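Local structure of vinylacetyl-CoA Delta-isomerase (Nitrosopumilus maritimus SCM1, 6VJR) at residues A[69-83]-A[98-111]. The protein probably isomerises vinylacetyl-CoA and dehydrates 4-hydroxybutyryl-CoA, using a flavin and a [4Fe-4S] cluster. Numbering follows the deposited sequence.
Sequences RFLHIAESAEDLVLQ and FQRCVGMDAMNSLH. With SF4 (iron/sulfur cluster), chain E.
Phe70 and Arg100 meet behind the cluster ligand Cys101, a worked example of how an aromatic and aliphatic layer is built behind a metal site. Traced outward, Phe70 first sets CB against Arg100 NE, over one face of the guanidinium. CG and CD2 then lie along the aliphatic part of Arg100, whose CB stands 3.8 Å from the centroid of the Phe70 ring in a CH-pi contact, ring and guanidinium planes being 17° apart. On one side CD1 touches Arg100 O and CE1 reaches Cys101 SG, which approaches the ring edge; at the tip, Phe70 CZ abuts Phe98 CE1 at 3.8 Å. The extended Arg100 chain runs on past Leu71 CD1, and its NH1 is hydrogen-bonded to Thr45 OG1. Phe98, in turn, lays one ring face over S1 of the cluster, and Cys101 SG binds the cluster iron FE4 at 2.4 Å. Met104, with CG anti to its own N (chi1 179°), makes an oblique Met-aromatic contact with Phe70.

Farther along helix 101-121, the Asn108 amide clasps the loop. Asn108 OD1 accepts from Ala74 N at 2.8 Å in the carbonyl plane, while ND2 donates almost straight (169°) to His72 O; its second bond, to Met104 O one turn back, fixes the amide's rotation. A leucine here would probably leave Ala74 N and His72 O without these partners and let the loop shift on the helix. Ile73 CG2 lies over one face of the His111 ring in a CH-pi contact. Asp105 OD2 is hydrogen-bonded to ND1 of His289, which binds the separate Fe(III) ion. With its oxygen and nitrogen both engaged, the amide thus holds the loop on the helix whose Cys101, backed by Phe70, grips the cluster.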
loop_
_atom_site.group_PDB
_atom_site.type_symbol
_atom_site.label_atom_id
_atom_site.label_comp_id
_atom_site.label_asym_id
_atom_site.label_seq_id
_atom_site.Cartn_x
_atom_site.Cartn_y
_atom_site.Cartn_z
ATOM N N ARG A 69 -2.377 31.962 -20.938
ATOM C CA ARG A 69 -1.748 31.677 -19.647
ATOM C C ARG A 69 -0.516 30.775 -19.779
ATOM O O ARG A 69 0.399 30.896 -18.986
ATOM C CB ARG A 69 -2.745 31.152 -18.608
ATOM C CG ARG A 69 -2.139 30.935 -17.231
ATOM C CD ARG A 69 -3.207 30.633 -16.232
ATOM N NE ARG A 69 -4.282 31.614 -16.106
ATOM C CZ ARG A 69 -4.203 32.804 -15.536
ATOM N NH1 ARG A 69 -5.300 33.532 -15.447
ATOM N NH2 ARG A 69 -3.081 33.257 -15.006
ATOM N N PHE A 70 -0.427 29.963 -20.827
ATOM C CA PHE A 70 0.779 29.178 -21.058
ATOM C C PHE A 70 2.003 30.023 -21.392
ATOM O O PHE A 70 3.127 29.538 -21.271
ATOM C CB PHE A 70 0.577 28.123 -22.146
ATOM C CG PHE A 70 -0.272 26.958 -21.695
ATOM C CD1 PHE A 70 0.256 26.010 -20.830
ATOM C CD2 PHE A 70 -1.581 26.815 -22.097
ATOM C CE1 PHE A 70 -0.496 24.913 -20.438
ATOM C CE2 PHE A 70 -2.336 25.728 -21.698
ATOM C CZ PHE A 70 -1.788 24.765 -20.894
ATOM N N LEU A 71 1.814 31.303 -21.748
ATOM C CA LEU A 71 2.938 32.179 -22.095
ATOM C C LEU A 71 3.213 33.211 -21.000
ATOM O O LEU A 71 4.027 34.133 -21.191
ATOM C CB LEU A 71 2.593 32.884 -23.410
ATOM C CG LEU A 71 2.512 31.999 -24.657
ATOM C CD1 LEU A 71 1.869 32.738 -25.834
ATOM C CD2 LEU A 71 3.896 31.527 -24.993
ATOM N N HIS A 72 2.467 33.107 -19.906
ATOM C CA HIS A 72 2.517 34.093 -18.840
ATOM C C HIS A 72 3.572 33.758 -17.791
ATOM O O HIS A 72 3.639 32.638 -17.306
ATOM C CB HIS A 72 1.143 34.243 -18.202
ATOM C CG HIS A 72 1.095 35.235 -17.106
ATOM N ND1 HIS A 72 1.309 36.584 -17.302
ATOM C CD2 HIS A 72 0.668 35.120 -15.846
ATOM C CE1 HIS A 72 1.104 37.212 -16.140
ATOM N NE2 HIS A 72 0.670 36.344 -15.255
ATOM N N ILE A 73 4.366 34.775 -17.436
ATOM C CA ILE A 73 5.368 34.689 -16.388
ATOM C C ILE A 73 4.651 35.092 -15.084
ATOM O O ILE A 73 4.141 36.199 -14.929
ATOM C CB ILE A 73 6.588 35.569 -16.659
ATOM C CG1 ILE A 73 7.295 35.285 -18.008
ATOM C CG2 ILE A 73 7.534 35.503 -15.483
ATOM C CD1 ILE A 73 7.879 33.919 -18.183
ATOM N N ALA A 74 4.526 34.108 -14.193
ATOM C CA ALA A 74 3.652 34.226 -13.023
ATOM C C ALA A 74 4.099 35.365 -12.117
ATOM O O ALA A 74 5.256 35.442 -11.750
ATOM C CB ALA A 74 3.662 32.916 -12.264
ATOM N N GLU A 75 3.146 36.231 -11.766
ATOM C CA GLU A 75 3.414 37.473 -11.067
ATOM C C GLU A 75 2.967 37.413 -9.607
ATOM O O GLU A 75 3.150 38.393 -8.894
ATOM C CB GLU A 75 2.740 38.685 -11.735
ATOM C CG GLU A 75 3.053 38.818 -13.218
ATOM C CD GLU A 75 2.513 40.030 -13.964
ATOM O OE1 GLU A 75 1.867 40.893 -13.321
ATOM O OE2 GLU A 75 2.749 40.099 -15.212
ATOM N N SER A 76 2.449 36.252 -9.171
ATOM C CA SER A 76 1.811 36.114 -7.871
ATOM C C SER A 76 1.623 34.629 -7.593
ATOM O O SER A 76 1.674 33.857 -8.534
ATOM C CB SER A 76 0.495 36.816 -7.766
ATOM O OG SER A 76 -0.465 36.241 -8.644
ATOM N N ALA A 77 1.319 34.270 -6.336
ATOM C CA ALA A 77 0.948 32.883 -6.012
ATOM C C ALA A 77 -0.385 32.550 -6.689
ATOM O O ALA A 77 -0.557 31.458 -7.218
ATOM C CB ALA A 77 0.912 32.645 -4.532
ATOM N N GLU A 78 -1.277 33.542 -6.799
ATOM C CA GLU A 78 -2.555 33.342 -7.472
ATOM C C GLU A 78 -2.337 32.897 -8.921
ATOM O O GLU A 78 -3.048 32.002 -9.419
ATOM C CB GLU A 78 -3.388 34.619 -7.481
ATOM C CG GLU A 78 -4.774 34.460 -8.089
ATOM C CD GLU A 78 -5.563 35.765 -8.056
ATOM O OE1 GLU A 78 -6.787 35.701 -8.272
ATOM O OE2 GLU A 78 -4.973 36.858 -7.804
ATOM N N ASP A 79 -1.334 33.483 -9.604
ATOM C CA ASP A 79 -0.995 33.110 -10.970
ATOM C C ASP A 79 -0.573 31.637 -11.050
ATOM O O ASP A 79 -0.901 30.972 -12.030
ATOM C CB ASP A 79 0.032 34.040 -11.582
ATOM C CG ASP A 79 -0.490 35.395 -12.061
ATOM O OD1 ASP A 79 -1.730 35.589 -11.988
ATOM O OD2 ASP A 79 0.348 36.283 -12.436
ATOM N N LEU A 80 0.202 31.148 -10.076
ATOM C CA LEU A 80 0.585 29.740 -10.022
ATOM C C LEU A 80 -0.623 28.834 -9.838
ATOM O O LEU A 80 -0.753 27.787 -10.478
ATOM C CB LEU A 80 1.598 29.569 -8.918
ATOM C CG LEU A 80 2.929 30.289 -9.066
ATOM C CD1 LEU A 80 3.765 30.129 -7.803
ATOM C CD2 LEU A 80 3.669 29.826 -10.303
ATOM N N VAL A 81 -1.487 29.215 -8.921
ATOM C CA VAL A 81 -2.720 28.491 -8.705
ATOM C C VAL A 81 -3.585 28.427 -9.963
ATOM O O VAL A 81 -4.127 27.376 -10.303
ATOM C CB VAL A 81 -3.510 29.038 -7.521
ATOM C CG1 VAL A 81 -4.855 28.344 -7.409
ATOM C CG2 VAL A 81 -2.726 28.892 -6.246
ATOM N N LEU A 82 -3.700 29.525 -10.685
ATOM C CA LEU A 82 -4.468 29.542 -11.921
ATOM C C LEU A 82 -3.892 28.634 -13.005
ATOM O O LEU A 82 -4.646 28.059 -13.805
ATOM C CB LEU A 82 -4.578 30.983 -12.376
ATOM C CG LEU A 82 -5.639 31.780 -11.618
ATOM C CD1 LEU A 82 -5.424 33.249 -11.878
ATOM C CD2 LEU A 82 -7.062 31.445 -12.048
ATOM N N GLN A 83 -2.561 28.467 -13.025
ATOM C CA GLN A 83 -1.951 27.491 -13.936
ATOM C C GLN A 83 -2.549 26.109 -13.628
ATOM O O GLN A 83 -2.962 25.395 -14.555
ATOM C CB GLN A 83 -0.430 27.331 -13.769
ATOM C CG GLN A 83 0.385 28.560 -14.149
ATOM C CD GLN A 83 1.852 28.411 -13.824
ATOM O OE1 GLN A 83 2.237 27.627 -12.950
ATOM N NE2 GLN A 83 2.686 29.129 -14.539
ATOM N N PHE A 98 -1.797 17.755 -23.243
ATOM C CA PHE A 98 -2.070 18.867 -24.144
ATOM C C PHE A 98 -0.783 19.695 -24.343
ATOM O O PHE A 98 -0.828 20.787 -24.869
ATOM C CB PHE A 98 -3.303 19.671 -23.672
ATOM C CG PHE A 98 -3.326 19.894 -22.167
ATOM C CD1 PHE A 98 -2.579 20.916 -21.600
ATOM C CD2 PHE A 98 -3.951 18.971 -21.301
ATOM C CE1 PHE A 98 -2.590 21.113 -20.213
ATOM C CE2 PHE A 98 -3.928 19.168 -19.926
ATOM C CZ PHE A 98 -3.252 20.241 -19.388
ATOM N N GLN A 99 0.337 19.224 -23.780
ATOM C CA GLN A 99 1.686 19.523 -24.254
ATOM C C GLN A 99 2.281 20.868 -23.847
ATOM O O GLN A 99 3.505 20.970 -23.788
ATOM C CB GLN A 99 1.729 19.376 -25.769
ATOM C CG GLN A 99 1.478 17.957 -26.222
ATOM C CD GLN A 99 0.764 17.840 -27.546
ATOM O OE1 GLN A 99 1.321 18.172 -28.606
ATOM N NE2 GLN A 99 -0.471 17.336 -27.503
ATOM N N ARG A 100 1.487 21.915 -23.641
ATOM C CA ARG A 100 2.046 23.273 -23.613
ATOM C C ARG A 100 2.597 23.676 -22.212
ATOM O O ARG A 100 3.200 24.759 -22.045
ATOM C CB ARG A 100 0.853 24.128 -24.046
ATOM C CG ARG A 100 1.180 25.353 -24.872
ATOM C CD ARG A 100 -0.011 25.986 -25.560
ATOM N NE ARG A 100 0.349 27.375 -25.835
ATOM C CZ ARG A 100 -0.470 28.270 -26.282
ATOM N NH1 ARG A 100 -1.736 27.978 -26.450
ATOM N NH2 ARG A 100 -0.009 29.502 -26.551
ATOM N N CYS A 101 2.398 22.820 -21.199
ATOM C CA CYS A 101 2.852 23.074 -19.829
ATOM C C CYS A 101 4.381 23.145 -19.814
ATOM O O CYS A 101 4.947 23.887 -19.028
ATOM C CB CYS A 101 2.402 22.000 -18.826
ATOM S SG CYS A 101 0.624 21.678 -18.929
ATOM N N VAL A 102 5.075 22.285 -20.592
ATOM C CA VAL A 102 6.533 22.203 -20.495
ATOM C C VAL A 102 7.182 23.555 -20.795
ATOM O O VAL A 102 8.069 24.055 -20.068
ATOM C CB VAL A 102 7.093 21.111 -21.425
ATOM C CG1 VAL A 102 8.515 20.798 -21.040
ATOM C CG2 VAL A 102 6.264 19.853 -21.393
ATOM N N GLY A 103 6.705 24.186 -21.872
ATOM C CA GLY A 103 7.238 25.487 -22.279
ATOM C C GLY A 103 6.932 26.583 -21.259
ATOM O O GLY A 103 7.755 27.479 -21.014
ATOM N N MET A 104 5.730 26.525 -20.667
ATOM C CA MET A 104 5.353 27.480 -19.631
ATOM C C MET A 104 6.283 27.388 -18.424
ATOM O O MET A 104 6.837 28.394 -17.986
ATOM C CB MET A 104 3.908 27.226 -19.200
ATOM C CG MET A 104 3.395 28.113 -18.115
ATOM S SD MET A 104 1.705 27.670 -17.637
ATOM C CE MET A 104 1.999 26.102 -16.842
ATOM N N ASP A 105 6.586 26.144 -17.994
ATOM C CA ASP A 105 7.470 25.925 -16.856
ATOM C C ASP A 105 8.920 26.305 -17.206
ATOM O O ASP A 105 9.655 26.852 -16.374
ATOM C CB ASP A 105 7.236 24.498 -16.384
ATOM C CG ASP A 105 5.838 24.237 -15.797
ATOM O OD1 ASP A 105 5.210 25.199 -15.261
ATOM O OD2 ASP A 105 5.393 23.059 -15.795
ATOM N N ALA A 106 9.348 25.985 -18.429
ATOM C CA ALA A 106 10.665 26.383 -18.909
ATOM C C ALA A 106 10.816 27.905 -18.865
ATOM O O ALA A 106 11.827 28.396 -18.358
ATOM C CB ALA A 106 10.892 25.859 -20.323
ATOM N N MET A 107 9.811 28.636 -19.350
ATOM C CA MET A 107 9.909 30.097 -19.432
ATOM C C MET A 107 9.958 30.709 -18.033
ATOM O O MET A 107 10.707 31.649 -17.767
ATOM C CB MET A 107 8.795 30.698 -20.291
ATOM C CG MET A 107 9.059 30.315 -21.741
ATOM S SD MET A 107 8.392 31.413 -22.968
ATOM C CE MET A 107 6.715 30.931 -22.603
ATOM N N ASN A 108 9.098 30.195 -17.151
ATOM C CA ASN A 108 9.047 30.688 -15.788
ATOM C C ASN A 108 10.408 30.470 -15.100
ATOM O O ASN A 108 10.907 31.340 -14.416
ATOM C CB ASN A 108 7.833 30.125 -15.066
ATOM C CG ASN A 108 6.595 30.968 -15.342
ATOM O OD1 ASN A 108 6.273 31.901 -14.605
ATOM N ND2 ASN A 108 5.903 30.673 -16.425
ATOM N N SER A 109 10.989 29.283 -15.260
ATOM C CA SER A 109 12.274 28.974 -14.653
ATOM C C SER A 109 13.416 29.802 -15.250
ATOM O O SER A 109 14.335 30.254 -14.543
ATOM C CB SER A 109 12.518 27.465 -14.707
ATOM O OG SER A 109 12.650 26.945 -16.025
ATOM N N LEU A 110 13.381 30.008 -16.567
ATOM C CA LEU A 110 14.394 30.841 -17.216
ATOM C C LEU A 110 14.315 32.290 -16.786
ATOM O O LEU A 110 15.347 32.947 -16.727
ATOM C CB LEU A 110 14.292 30.728 -18.717
ATOM C CG LEU A 110 14.870 29.455 -19.298
ATOM C CD1 LEU A 110 14.368 29.270 -20.716
ATOM C CD2 LEU A 110 16.402 29.453 -19.233
ATOM N N HIS A 111 13.116 32.777 -16.463
ATOM C CA HIS A 111 12.992 34.181 -16.117
ATOM C C HIS A 111 13.854 34.499 -14.890
ATOM O O HIS A 111 14.656 35.438 -14.902
ATOM C CB HIS A 111 11.522 34.518 -15.874
ATOM C CG HIS A 111 11.248 35.956 -15.682
ATOM N ND1 HIS A 111 11.479 36.580 -14.478
ATOM C CD2 HIS A 111 10.773 36.908 -16.526
ATOM C CE1 HIS A 111 11.109 37.870 -14.595
ATOM N NE2 HIS A 111 10.684 38.095 -15.826
HETATM FE FE1 SF4 E . 3.041 17.435 -18.679
HETATM FE FE2 SF4 E . 0.380 16.892 -18.258
HETATM FE FE3 SF4 E . 1.272 17.115 -20.691
HETATM FE FE4 SF4 E . 0.934 19.323 -19.206
HETATM S S1 SF4 E . -0.682 18.000 -20.016
HETATM S S2 SF4 E . 2.809 18.800 -20.523
HETATM S S3 SF4 E . 1.628 18.498 -17.138
HETATM S S4 SF4 E . 1.984 15.554 -19.196
HETATM O O HOH W 1 5.355 27.827 -14.567
#